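Local coordinates for protein periplasmic beta-glucosidase (Pseudomonas aeruginosa, PDB 6R5T) that probably hydrolyses terminal, non-reducing beta-D-glucosyl residues to release beta-D-glucose, as a periplasmic glycoside hydrolase of family 3, at residues Met61-Arg66 and Asp329-Leu334; Pro73-Tyr78 and Ala319-Leu324; Gln378-Val383 and Ala467-Leu472; Val473-Gly478 and Lys511-Val516. The protein carries 1 engineered substitution. One frame throughout, in Å; residues are numbered along the deposited sequence.

Interaction 1. Residues Met61-Arg66 and Asp329-Leu334; sequences MQDQVR and DPYRRL
Helix 55-65 follows the second strand of the TIM-barrel domain of this family 3 glycosidase, where Gln62 and Asp63 meet Pro330 and Tyr331 of the loop between helices 307-323 and 352-362. That loop folds into two type I turns, Asp329 to Arg332 and Tyr331 to Leu334. The first is also an Asx turn, with the backbone N of Tyr331 donating to Asp329 OD1 at 2.9 Å, and it presents the tyrosine ring to the helix. Gln62 CG lies over one face of the Tyr331 ring, 4.0 Å from its plane and offset toward the rim. With CG anti to the backbone N (chi1 -156°) and a bend at chi2, the chain then runs across Pro330 at roughly a right angle, and Gln62 CG comes 4.0 Å from Pro330 CB. The amide end serves two loops. Its NE2 makes a weak, bent bond to Pro330 O (3.3 Å, 128° at the hydrogen), while OE1 takes the backbone N-H of Leu74, its stronger partner. Farther along, Leu334 CD1 touches Gln62 CB, and the side chain of Leu334 also packs on Ile58 one helical turn back. Arg66 adds a long, purely electrostatic pairing to Asp63, whose oxygen stands well out of the guanidinium plane. The short bond is the phenol's: Tyr331 OH donates to Asp63 OD1 at 2.6 Å, reaching the anti lone pair of that oxygen, with the carboxylate turned 45° from the ring plane.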
loop_
_atom_site.group_PDB
_atom_site.type_symbol
_atom_site.label_atom_id
_atom_site.label_comp_id
_atom_site.label_asym_id
_atom_site.label_seq_id
_atom_site.Cartn_x
_atom_site.Cartn_y
_atom_site.Cartn_z
ATOM N N MET A 61 1.823 -37.007 28.098
ATOM C CA MET A 61 3.105 -36.649 27.452
ATOM C C MET A 61 4.216 -36.497 28.485
ATOM O O MET A 61 5.359 -36.994 28.247
ATOM C CB MET A 61 2.981 -35.313 26.746
ATOM C CG MET A 61 1.821 -35.283 25.843
ATOM S SD MET A 61 2.315 -36.100 24.409
ATOM C CE MET A 61 1.468 -34.998 23.274
ATOM N N GLN A 62 3.958 -35.751 29.551
ATOM C CA GLN A 62 4.993 -35.498 30.595
ATOM C C GLN A 62 5.423 -36.852 31.201
ATOM O O GLN A 62 6.619 -37.024 31.551
ATOM C CB GLN A 62 4.438 -34.539 31.630
ATOM C CG GLN A 62 5.471 -33.759 32.413
ATOM C CD GLN A 62 6.275 -32.761 31.585
ATOM O OE1 GLN A 62 7.205 -33.164 30.921
ATOM N NE2 GLN A 62 5.982 -31.461 31.680
ATOM N N ASP A 63 4.485 -37.801 31.283
ATOM C CA ASP A 63 4.789 -39.147 31.815
ATOM C C ASP A 63 5.851 -39.841 30.961
ATOM O O ASP A 63 6.599 -40.648 31.523
ATOM C CB ASP A 63 3.553 -40.023 31.922
ATOM C CG ASP A 63 2.607 -39.667 33.054
ATOM O OD1 ASP A 63 2.950 -38.900 33.977
ATOM O OD2 ASP A 63 1.496 -40.146 32.990
ATOM N N GLN A 64 5.894 -39.598 29.656
ATOM C CA GLN A 64 6.829 -40.288 28.746
ATOM C C GLN A 64 8.252 -39.840 29.045
ATOM O O GLN A 64 9.189 -40.590 28.720
ATOM C CB GLN A 64 6.489 -40.050 27.286
ATOM C CG GLN A 64 5.066 -40.456 26.945
ATOM C CD GLN A 64 4.748 -41.831 27.476
ATOM O OE1 GLN A 64 5.430 -42.796 27.122
ATOM N NE2 GLN A 64 3.754 -41.913 28.359
ATOM N N VAL A 65 8.429 -38.633 29.585
ATOM C CA VAL A 65 9.778 -38.077 29.885
ATOM C C VAL A 65 10.522 -38.978 30.875
ATOM O O VAL A 65 11.745 -39.064 30.770
ATOM C CB VAL A 65 9.637 -36.644 30.415
ATOM C CG1 VAL A 65 10.890 -36.143 31.048
ATOM C CG2 VAL A 65 9.193 -35.719 29.296
ATOM N N ARG A 66 9.797 -39.562 31.820
ATOM C CA ARG A 66 10.395 -40.437 32.867
ATOM C C ARG A 66 11.191 -41.559 32.197
ATOM O O ARG A 66 12.033 -42.180 32.899
ATOM C CB ARG A 66 9.310 -41.049 33.756
ATOM C CG ARG A 66 8.452 -40.063 34.545
ATOM C CD ARG A 66 7.987 -40.657 35.881
ATOM N NE ARG A 66 6.561 -40.739 36.214
ATOM C CZ ARG A 66 5.745 -41.736 35.856
ATOM N NH1 ARG A 66 6.179 -42.705 35.061
ATOM N NH2 ARG A 66 4.484 -41.737 36.262
ATOM N N ASP A 329 9.257 -29.092 39.531
ATOM C CA ASP A 329 8.132 -30.036 39.485
ATOM C C ASP A 329 7.520 -29.979 38.099
ATOM O O ASP A 329 6.780 -29.037 37.789
ATOM C CB ASP A 329 7.080 -29.715 40.549
ATOM C CG ASP A 329 5.860 -30.635 40.545
ATOM O OD1 ASP A 329 5.868 -31.683 39.844
ATOM O OD2 ASP A 329 4.884 -30.264 41.236
ATOM N N PRO A 330 7.756 -31.021 37.286
ATOM C CA PRO A 330 7.219 -31.105 35.930
ATOM C C PRO A 330 5.690 -31.153 35.921
ATOM O O PRO A 330 5.087 -30.952 34.829
ATOM C CB PRO A 330 7.800 -32.370 35.314
ATOM C CG PRO A 330 8.616 -33.036 36.394
ATOM C CD PRO A 330 8.631 -32.159 37.615
ATOM N N TYR A 331 5.074 -31.474 37.082
ATOM C CA TYR A 331 3.602 -31.612 37.207
ATOM C C TYR A 331 2.984 -30.426 37.945
ATOM O O TYR A 331 1.814 -30.533 38.353
ATOM C CB TYR A 331 3.228 -32.953 37.860
ATOM C CG TYR A 331 3.670 -34.151 37.060
ATOM C CD1 TYR A 331 2.908 -34.655 36.030
ATOM C CD2 TYR A 331 4.912 -34.724 37.280
ATOM C CE1 TYR A 331 3.310 -35.746 35.282
ATOM C CE2 TYR A 331 5.354 -35.799 36.525
ATOM C CZ TYR A 331 4.550 -36.318 35.529
ATOM O OH TYR A 331 4.952 -37.376 34.779
ATOM N N ARG A 332 3.683 -29.308 38.056
ATOM C CA ARG A 332 3.194 -28.176 38.891
ATOM C C ARG A 332 1.897 -27.582 38.337
ATOM O O ARG A 332 1.111 -27.056 39.153
ATOM C CB ARG A 332 4.272 -27.122 39.052
ATOM C CG ARG A 332 4.677 -26.416 37.758
ATOM C CD ARG A 332 5.987 -25.680 37.869
ATOM N NE ARG A 332 5.994 -24.761 38.987
ATOM C CZ ARG A 332 6.598 -24.950 40.173
ATOM N NH1 ARG A 332 7.364 -25.997 40.388
ATOM N NH2 ARG A 332 6.486 -24.048 41.112
ATOM N N ARG A 333 1.621 -27.709 37.030
ATOM C CA ARG A 333 0.341 -27.228 36.447
ATOM C C ARG A 333 -0.614 -28.394 36.184
ATOM O O ARG A 333 -1.628 -28.196 35.510
ATOM C CB ARG A 333 0.652 -26.423 35.170
ATOM C CG ARG A 333 1.448 -25.170 35.462
ATOM C CD ARG A 333 1.668 -24.335 34.178
ATOM N NE ARG A 333 2.329 -23.131 34.575
ATOM C CZ ARG A 333 3.633 -22.991 34.827
ATOM N NH1 ARG A 333 4.507 -23.929 34.512
ATOM N NH2 ARG A 333 4.061 -21.851 35.287
ATOM N N LEU A 334 -0.302 -29.609 36.689
ATOM C CA LEU A 334 -1.047 -30.837 36.313
ATOM C C LEU A 334 -1.700 -31.514 37.525
ATOM O O LEU A 334 -2.178 -32.620 37.347
ATOM C CB LEU A 334 -0.077 -31.749 35.580
ATOM C CG LEU A 334 0.365 -31.195 34.232
ATOM C CD1 LEU A 334 1.486 -32.014 33.642
ATOM C CD2 LEU A 334 -0.825 -31.163 33.291
#

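Interaction 2. Residues Pro73-Tyr78 and Ala319-Leu324; sequences PLFHAY and AAKYDL
Lys321 NZ donates to the backbone carbonyl of Pro73, NZ to O 2.7 Å, from a position tilted 18° out of the carbonyl plane. The lysine reaches it as a straight rod: beyond CG every torsion is extended, so the chain leaves the helix directly and passes Phe75 at about a right angle. Its methylene CE lies 3.9 Å from Phe75 CD2, and CG of the same lysine is 4.1 Å from that ring carbon. One turn on, Leu324 CD1 meets Phe75 CB at 4.4 Å. Phe75 holds CG between its backbone N and carbonyl carbon (chi1 74°), which leaves the ring beside the lysine chain. This is where the closing helix of the TIM-barrel domain, 307-323, packs against the start of barrel strand 75-78. The ammonium group has two further acceptors, Gln22 OE1 and the carbonyl of Gly47, so a buried charge is met by three oxygens drawn from separate parts of the barrel. Phe75 N, by contrast, is buried by the contact and has no partner in the model. Outside this shell, Phe75 and Ala77 bond through their backbones to Ile49 of strand 48-50, and the Phe75 side chain rests on Ala48 and Asp120.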
loop_
_atom_site.group_PDB
_atom_site.type_symbol
_atom_site.label_atom_id
_atom_site.label_comp_id
_atom_site.label_asym_id
_atom_site.label_seq_id
_atom_site.Cartn_x
_atom_site.Cartn_y
_atom_site.Cartn_z
ATOM N N PRO A 73 11.903 -32.223 31.380
ATOM C CA PRO A 73 10.471 -32.061 31.166
ATOM C C PRO A 73 10.157 -31.259 29.891
ATOM O O PRO A 73 10.984 -30.454 29.444
ATOM C CB PRO A 73 9.983 -31.257 32.342
ATOM C CG PRO A 73 11.176 -30.481 32.742
ATOM C CD PRO A 73 12.355 -31.435 32.528
ATOM N N LEU A 74 9.010 -31.569 29.326
ATOM C CA LEU A 74 8.463 -30.777 28.195
ATOM C C LEU A 74 7.897 -29.495 28.763
ATOM O O LEU A 74 7.491 -29.461 29.933
ATOM C CB LEU A 74 7.332 -31.582 27.547
ATOM C CG LEU A 74 7.773 -32.899 26.942
ATOM C CD1 LEU A 74 6.567 -33.778 26.736
ATOM C CD2 LEU A 74 8.521 -32.683 25.646
ATOM N N PHE A 75 7.790 -28.492 27.893
ATOM C CA PHE A 75 6.725 -27.482 28.086
ATOM C C PHE A 75 5.649 -27.668 27.011
ATOM O O PHE A 75 5.896 -28.232 25.932
ATOM C CB PHE A 75 7.279 -26.060 28.190
ATOM C CG PHE A 75 7.760 -25.431 26.915
ATOM C CD1 PHE A 75 6.878 -24.950 25.968
ATOM C CD2 PHE A 75 9.106 -25.218 26.698
ATOM C CE1 PHE A 75 7.346 -24.308 24.823
ATOM C CE2 PHE A 75 9.582 -24.605 25.552
ATOM C CZ PHE A 75 8.699 -24.145 24.609
ATOM N N HIS A 76 4.464 -27.171 27.329
ATOM C CA HIS A 76 3.258 -27.295 26.475
ATOM C C HIS A 76 2.725 -25.907 26.163
ATOM O O HIS A 76 2.499 -25.126 27.113
ATOM C CB HIS A 76 2.175 -28.156 27.154
ATOM C CG HIS A 76 2.500 -29.604 27.117
ATOM N ND1 HIS A 76 3.394 -30.158 28.028
ATOM C CD2 HIS A 76 2.099 -30.608 26.285
ATOM C CE1 HIS A 76 3.522 -31.444 27.706
ATOM N NE2 HIS A 76 2.739 -31.747 26.683
ATOM N N ALA A 77 2.541 -25.640 24.879
ATOM C CA ALA A 77 2.082 -24.320 24.416
ATOM C C ALA A 77 0.766 -24.430 23.666
ATOM O O ALA A 77 0.418 -25.484 23.120
ATOM C CB ALA A 77 3.178 -23.677 23.592
ATOM N N TYR A 78 0.111 -23.272 23.571
ATOM C CA TYR A 78 -1.132 -23.114 22.783
ATOM C C TYR A 78 -1.321 -21.653 22.403
ATOM O O TYR A 78 -0.655 -20.786 22.908
ATOM C CB TYR A 78 -2.282 -23.644 23.600
ATOM C CG TYR A 78 -3.591 -23.909 22.903
ATOM C CD1 TYR A 78 -3.654 -24.530 21.669
ATOM C CD2 TYR A 78 -4.772 -23.563 23.530
ATOM C CE1 TYR A 78 -4.864 -24.807 21.055
ATOM C CE2 TYR A 78 -5.997 -23.857 22.939
ATOM C CZ TYR A 78 -6.028 -24.485 21.705
ATOM O OH TYR A 78 -7.222 -24.810 21.120
ATOM N N ALA A 319 16.511 -22.718 29.883
ATOM C CA ALA A 319 16.274 -21.557 30.765
ATOM C C ALA A 319 14.770 -21.258 30.821
ATOM O O ALA A 319 14.282 -20.894 31.869
ATOM C CB ALA A 319 17.048 -20.370 30.302
ATOM N N ALA A 320 14.037 -21.411 29.727
ATOM C CA ALA A 320 12.577 -21.216 29.758
ATOM C C ALA A 320 11.925 -22.247 30.673
ATOM O O ALA A 320 11.041 -21.907 31.483
ATOM C CB ALA A 320 12.006 -21.288 28.372
ATOM N N LYS A 321 12.346 -23.498 30.570
ATOM C CA LYS A 321 11.766 -24.555 31.422
ATOM C C LYS A 321 12.099 -24.282 32.892
ATOM O O LYS A 321 11.237 -24.551 33.740
ATOM C CB LYS A 321 12.336 -25.872 30.953
ATOM C CG LYS A 321 11.837 -26.265 29.573
ATOM C CD LYS A 321 12.390 -27.580 29.054
ATOM C CE LYS A 321 11.759 -27.951 27.736
ATOM N NZ LYS A 321 12.136 -29.299 27.265
ATOM N N TYR A 322 13.292 -23.778 33.153
ATOM C CA TYR A 322 13.754 -23.469 34.529
ATOM C C TYR A 322 12.807 -22.397 35.121
ATOM O O TYR A 322 12.209 -22.582 36.179
ATOM C CB TYR A 322 15.226 -23.058 34.484
ATOM C CG TYR A 322 15.828 -22.752 35.835
ATOM C CD1 TYR A 322 15.590 -21.543 36.465
ATOM C CD2 TYR A 322 16.628 -23.685 36.469
ATOM C CE1 TYR A 322 16.180 -21.236 37.682
ATOM C CE2 TYR A 322 17.175 -23.418 37.709
ATOM C CZ TYR A 322 16.958 -22.194 38.310
ATOM O OH TYR A 322 17.557 -21.922 39.512
ATOM N N ASP A 323 12.590 -21.314 34.354
ATOM C CA ASP A 323 11.760 -20.182 34.820
ATOM C C ASP A 323 10.308 -20.638 35.025
ATOM O O ASP A 323 9.666 -20.090 35.950
ATOM C CB ASP A 323 11.841 -18.996 33.874
ATOM C CG ASP A 323 13.177 -18.297 33.891
ATOM O OD1 ASP A 323 14.033 -18.592 34.824
ATOM O OD2 ASP A 323 13.413 -17.497 32.935
ATOM N N LEU A 324 9.828 -21.584 34.223
ATOM C CA LEU A 324 8.454 -22.114 34.329
ATOM C C LEU A 324 8.275 -23.056 35.535
ATOM O O LEU A 324 7.158 -23.478 35.811
ATOM C CB LEU A 324 8.102 -22.794 33.021
ATOM C CG LEU A 324 7.700 -21.795 31.942
ATOM C CD1 LEU A 324 7.699 -22.446 30.593
ATOM C CD2 LEU A 324 6.330 -21.250 32.263
#

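Interaction 3. Residues Gln378-Val383 and Ala467-Leu472; sequences QGRIAV and ARDADL
Arg380 and Asp469 make the charged part of the contact. The guanidinium takes hold side-on: NE donates to the backbone carbonyl of Asp469 (NE to O 2.9 Å), arriving almost straight along the C=O axis, while NH2 forms a salt bridge to the same residue's carboxylate, 2.6 Å to OD2. Both acceptors lie near the guanidinium plane, yet OD2 is approached from above its own carboxylate, the two planes being 73° apart. The bend at chi3 of the arginine (77°) turns the group back toward the loop. Asp471 supplies a second pair of bonds, this time to the backbone of Arg380. Its OD2 accepts from Arg380 N at 2.9 Å, and its own N donates to Arg380 O at 2.8 Å, so both polar backbone atoms of that residue are engaged. The short loop 469-471 leads from helix 456-468 into strand 472-478, and the two segments bring that strand in parallel beside strand 380-384 in the mixed sheet of the family 3 C-terminal domain. One step further, Ala382 N bonds to Leu472 O at 3.0 Å. The apolar contacts fall to two sides. Ile381 CG2 and Leu472 CD1 meet at 4.1 Å, their side chains lying alongside and pointing the same way. Ala382 CB packs 3.6 Å from Ala470 CB and also reaches Ala467, at the end of the helix.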
loop_
_atom_site.group_PDB
_atom_site.type_symbol
_atom_site.label_atom_id
_atom_site.label_comp_id
_atom_site.label_asym_id
_atom_site.label_seq_id
_atom_site.Cartn_x
_atom_site.Cartn_y
_atom_site.Cartn_z
ATOM N N GLN A 378 -39.638 -4.086 25.985
ATOM C CA GLN A 378 -41.094 -4.178 25.755
ATOM C C GLN A 378 -41.356 -4.236 24.254
ATOM O O GLN A 378 -40.422 -4.012 23.473
ATOM C CB GLN A 378 -41.809 -2.987 26.393
ATOM C CG GLN A 378 -41.589 -1.707 25.604
ATOM C CD GLN A 378 -42.166 -0.485 26.269
ATOM O OE1 GLN A 378 -42.292 -0.425 27.487
ATOM N NE2 GLN A 378 -42.484 0.501 25.458
ATOM N N GLY A 379 -42.585 -4.577 23.877
ATOM C CA GLY A 379 -43.049 -4.568 22.486
ATOM C C GLY A 379 -42.557 -5.788 21.712
ATOM O O GLY A 379 -42.270 -6.824 22.310
ATOM N N ARG A 380 -42.464 -5.637 20.404
ATOM C CA ARG A 380 -42.120 -6.709 19.447
ATOM C C ARG A 380 -40.832 -6.299 18.739
ATOM O O ARG A 380 -40.833 -5.266 18.041
ATOM C CB ARG A 380 -43.263 -6.893 18.448
ATOM C CG ARG A 380 -44.518 -7.445 19.108
ATOM C CD ARG A 380 -45.694 -7.442 18.158
ATOM N NE ARG A 380 -45.643 -8.521 17.183
ATOM C CZ ARG A 380 -45.881 -9.810 17.457
ATOM N NH1 ARG A 380 -46.166 -10.191 18.691
ATOM N NH2 ARG A 380 -45.823 -10.734 16.511
ATOM N N ILE A 381 -39.795 -7.115 18.898
ATOM C CA ILE A 381 -38.457 -6.792 18.335
ATOM C C ILE A 381 -38.144 -7.874 17.299
ATOM O O ILE A 381 -38.057 -9.035 17.695
ATOM C CB ILE A 381 -37.400 -6.715 19.456
ATOM C CG1 ILE A 381 -37.723 -5.631 20.494
ATOM C CG2 ILE A 381 -35.992 -6.528 18.864
ATOM C CD1 ILE A 381 -36.941 -5.720 21.773
ATOM N N ALA A 382 -37.960 -7.499 16.044
ATOM C CA ALA A 382 -37.493 -8.455 15.006
ATOM C C ALA A 382 -35.960 -8.551 15.104
ATOM O O ALA A 382 -35.292 -7.511 15.123
ATOM C CB ALA A 382 -37.924 -8.051 13.637
ATOM N N VAL A 383 -35.440 -9.767 15.239
ATOM C CA VAL A 383 -33.978 -10.020 15.330
ATOM C C VAL A 383 -33.619 -10.748 14.040
ATOM O O VAL A 383 -34.079 -11.887 13.802
ATOM C CB VAL A 383 -33.612 -10.807 16.587
ATOM C CG1 VAL A 383 -32.113 -11.040 16.634
ATOM C CG2 VAL A 383 -34.132 -10.128 17.827
ATOM N N ALA A 467 -40.123 -8.278 9.870
ATOM C CA ALA A 467 -39.921 -6.842 10.190
ATOM C C ALA A 467 -41.281 -6.120 10.230
ATOM O O ALA A 467 -41.558 -5.335 11.167
ATOM C CB ALA A 467 -38.992 -6.230 9.192
ATOM N N ARG A 468 -42.145 -6.466 9.300
ATOM C CA ARG A 468 -43.484 -5.814 9.185
ATOM C C ARG A 468 -44.320 -6.139 10.424
ATOM O O ARG A 468 -45.190 -5.348 10.794
ATOM C CB ARG A 468 -44.159 -6.308 7.918
ATOM C CG ARG A 468 -43.644 -5.722 6.621
ATOM C CD ARG A 468 -44.294 -6.472 5.486
ATOM N NE ARG A 468 -43.544 -6.331 4.262
ATOM C CZ ARG A 468 -43.387 -7.262 3.368
ATOM N NH1 ARG A 468 -43.923 -8.460 3.555
ATOM N NH2 ARG A 468 -42.718 -6.985 2.263
ATOM N N ASP A 469 -44.049 -7.235 11.104
ATOM C CA ASP A 469 -44.818 -7.652 12.287
ATOM C C ASP A 469 -44.199 -7.098 13.563
ATOM O O ASP A 469 -44.654 -7.479 14.645
ATOM C CB ASP A 469 -44.894 -9.178 12.323
ATOM C CG ASP A 469 -46.086 -9.677 13.120
ATOM O OD1 ASP A 469 -47.181 -9.068 12.966
ATOM O OD2 ASP A 469 -45.902 -10.650 13.892
ATOM N N ALA A 470 -43.160 -6.269 13.468
ATOM C CA ALA A 470 -42.409 -5.836 14.662
ATOM C C ALA A 470 -42.508 -4.320 14.839
ATOM O O ALA A 470 -42.879 -3.662 13.887
ATOM C CB ALA A 470 -40.969 -6.275 14.554
ATOM N N ASP A 471 -42.107 -3.833 16.003
ATOM C CA ASP A 471 -41.996 -2.394 16.301
ATOM C C ASP A 471 -40.637 -1.880 15.802
ATOM O O ASP A 471 -40.521 -0.692 15.524
ATOM C CB ASP A 471 -42.135 -2.146 17.789
ATOM C CG ASP A 471 -43.497 -2.563 18.320
ATOM O OD1 ASP A 471 -44.478 -2.326 17.617
ATOM O OD2 ASP A 471 -43.544 -3.191 19.371
ATOM N N LEU A 472 -39.619 -2.735 15.778
ATOM C CA LEU A 472 -38.288 -2.267 15.354
ATOM C C LEU A 472 -37.461 -3.490 14.993
ATOM O O LEU A 472 -37.875 -4.628 15.319
ATOM C CB LEU A 472 -37.613 -1.455 16.453
ATOM C CG LEU A 472 -37.250 -2.183 17.731
ATOM C CD1 LEU A 472 -35.784 -2.634 17.713
ATOM C CD2 LEU A 472 -37.515 -1.250 18.908
#

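Interaction 4. Residues Val473-Gly478 and Lys511-Val516; sequences VVAVVG and KPLVLV
Val473 packs against Leu513 and Lys511 as neighbouring parallel strands begin to pair. From its CB, Leu513 CD1 is 4.1 Å away. The CG1 branch, anti to the backbone N (chi1 174°), draws closer to that same methyl, 3.8 Å, whereas CG2 turns the other way and meets Lys511 CB at 4.0 Å. Leu513 CD1 also touches Ala475 CB, which in turn has Leu515 CD2 at 3.9 Å, so these residues form one apolar face. On the opposite face Val516 is wedged between two valines, its CG2 3.7 Å from Val474 CG1 and its CG1 beside Val476 CG1. The backbones are joined by five nearly straight bonds, Val473 N to Pro512 O, Val514 N to Val473 O, Ala475 N to Val514 O, Val516 N to Ala475 O and Val477 N to Val516 O, the strands being 28° from parallel. They form the two strands of a beta-alpha-beta unit whose connecting helix, 497-508, lies over the Val473, Ala475 and Leu515 face through Leu506 and Leu503. Helix 545-553 packs on the Val514 and Val516 face, and strand 380-384 borders 472-478 on its other edge.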
loop_
_atom_site.group_PDB
_atom_site.type_symbol
_atom_site.label_atom_id
_atom_site.label_comp_id
_atom_site.label_asym_id
_atom_site.label_seq_id
_atom_site.Cartn_x
_atom_site.Cartn_y
_atom_site.Cartn_z
ATOM N N VAL A 473 -36.371 -3.232 14.297
ATOM C CA VAL A 473 -35.512 -4.322 13.758
ATOM C C VAL A 473 -34.121 -4.200 14.337
ATOM O O VAL A 473 -33.536 -3.102 14.246
ATOM C CB VAL A 473 -35.444 -4.261 12.236
ATOM C CG1 VAL A 473 -34.452 -5.266 11.698
ATOM C CG2 VAL A 473 -36.821 -4.445 11.594
ATOM N N VAL A 474 -33.656 -5.281 14.936
ATOM C CA VAL A 474 -32.223 -5.431 15.328
ATOM C C VAL A 474 -31.603 -6.331 14.265
ATOM O O VAL A 474 -31.886 -7.545 14.258
ATOM C CB VAL A 474 -32.072 -5.985 16.742
ATOM C CG1 VAL A 474 -30.615 -6.233 17.116
ATOM C CG2 VAL A 474 -32.671 -5.015 17.744
ATOM N N ALA A 475 -30.804 -5.761 13.374
ATOM C CA ALA A 475 -30.159 -6.510 12.289
ATOM C C ALA A 475 -28.746 -6.869 12.760
ATOM O O ALA A 475 -27.972 -5.963 13.090
ATOM C CB ALA A 475 -30.129 -5.716 11.024
ATOM N N VAL A 476 -28.429 -8.136 12.819
ATOM C CA VAL A 476 -27.146 -8.658 13.325
ATOM C C VAL A 476 -26.405 -9.163 12.085
ATOM O O VAL A 476 -26.711 -10.215 11.537
ATOM C CB VAL A 476 -27.286 -9.731 14.422
ATOM C CG1 VAL A 476 -25.938 -9.953 15.088
ATOM C CG2 VAL A 476 -28.344 -9.363 15.444
ATOM N N VAL A 477 -25.451 -8.365 11.647
ATOM C CA VAL A 477 -24.860 -8.478 10.311
ATOM C C VAL A 477 -23.357 -8.237 10.403
ATOM O O VAL A 477 -22.867 -7.693 11.415
ATOM C CB VAL A 477 -25.506 -7.483 9.347
ATOM C CG1 VAL A 477 -26.919 -7.919 9.004
ATOM C CG2 VAL A 477 -25.464 -6.049 9.858
ATOM N N GLY A 478 -22.655 -8.624 9.337
ATOM C CA GLY A 478 -21.233 -8.300 9.188
ATOM C C GLY A 478 -20.474 -9.514 8.688
ATOM O O GLY A 478 -20.968 -10.234 7.833
ATOM N N LYS A 511 -39.359 0.557 9.492
ATOM C CA LYS A 511 -39.187 0.207 10.907
ATOM C C LYS A 511 -37.858 0.814 11.356
ATOM O O LYS A 511 -36.911 0.820 10.561
ATOM C CB LYS A 511 -39.216 -1.308 11.087
ATOM C CG LYS A 511 -40.548 -1.929 10.716
ATOM C CD LYS A 511 -41.627 -1.539 11.602
ATOM C CE LYS A 511 -42.951 -2.109 11.105
ATOM N NZ LYS A 511 -43.971 -1.743 12.093
ATOM N N PRO A 512 -37.751 1.306 12.607
ATOM C CA PRO A 512 -36.463 1.726 13.159
ATOM C C PRO A 512 -35.445 0.583 12.986
ATOM O O PRO A 512 -35.810 -0.558 13.236
ATOM C CB PRO A 512 -36.756 2.015 14.624
ATOM C CG PRO A 512 -38.224 2.382 14.632
ATOM C CD PRO A 512 -38.853 1.512 13.568
ATOM N N LEU A 513 -34.247 0.906 12.501
ATOM C CA LEU A 513 -33.267 -0.138 12.128
ATOM C C LEU A 513 -32.013 0.029 12.978
ATOM O O LEU A 513 -31.298 1.054 12.780
ATOM C CB LEU A 513 -32.971 -0.015 10.649
ATOM C CG LEU A 513 -31.939 -0.961 10.055
ATOM C CD1 LEU A 513 -32.311 -2.428 10.272
ATOM C CD2 LEU A 513 -31.698 -0.673 8.577
ATOM N N VAL A 514 -31.749 -0.938 13.837
ATOM C CA VAL A 514 -30.559 -0.960 14.714
ATOM C C VAL A 514 -29.595 -1.984 14.105
ATOM O O VAL A 514 -29.985 -3.119 13.943
ATOM C CB VAL A 514 -30.878 -1.345 16.166
ATOM C CG1 VAL A 514 -29.622 -1.474 16.987
ATOM C CG2 VAL A 514 -31.831 -0.373 16.825
ATOM N N LEU A 515 -28.375 -1.566 13.752
ATOM C CA LEU A 515 -27.382 -2.533 13.258
ATOM C C LEU A 515 -26.471 -2.949 14.386
ATOM O O LEU A 515 -25.880 -2.095 15.065
ATOM C CB LEU A 515 -26.531 -1.899 12.165
ATOM C CG LEU A 515 -27.188 -1.434 10.907
ATOM C CD1 LEU A 515 -26.106 -1.226 9.869
ATOM C CD2 LEU A 515 -28.267 -2.381 10.433
ATOM N N VAL A 516 -26.387 -4.250 14.586
ATOM C CA VAL A 516 -25.409 -4.877 15.486
ATOM C C VAL A 516 -24.364 -5.539 14.596
ATOM O O VAL A 516 -24.665 -6.498 13.886
ATOM C CB VAL A 516 -26.066 -5.883 16.456
ATOM C CG1 VAL A 516 -24.999 -6.608 17.238
ATOM C CG2 VAL A 516 -27.062 -5.218 17.372
#

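In the fold
Interactions 1 and 2 lie on the barrel side of the molecule, with centres 11 Å apart. Interaction 2 is nested within the chain loop closed by interaction 1, and the two touch, Arg333 NH1 bonding to Leu324 O. Interactions 3 and 4 follow in series in the C-terminal domain, again with centres 11 Å apart, sharing strand 472-478 in one mixed sheet; Ala382 O and Val474 N link them. The pairs are remote, interactions 2 and 4 having centres 47 Å apart across the chain's centre. The first pair joins the last barrel helix and the loop after it to early barrel elements; the second lies between neighbouring strands of one sheet.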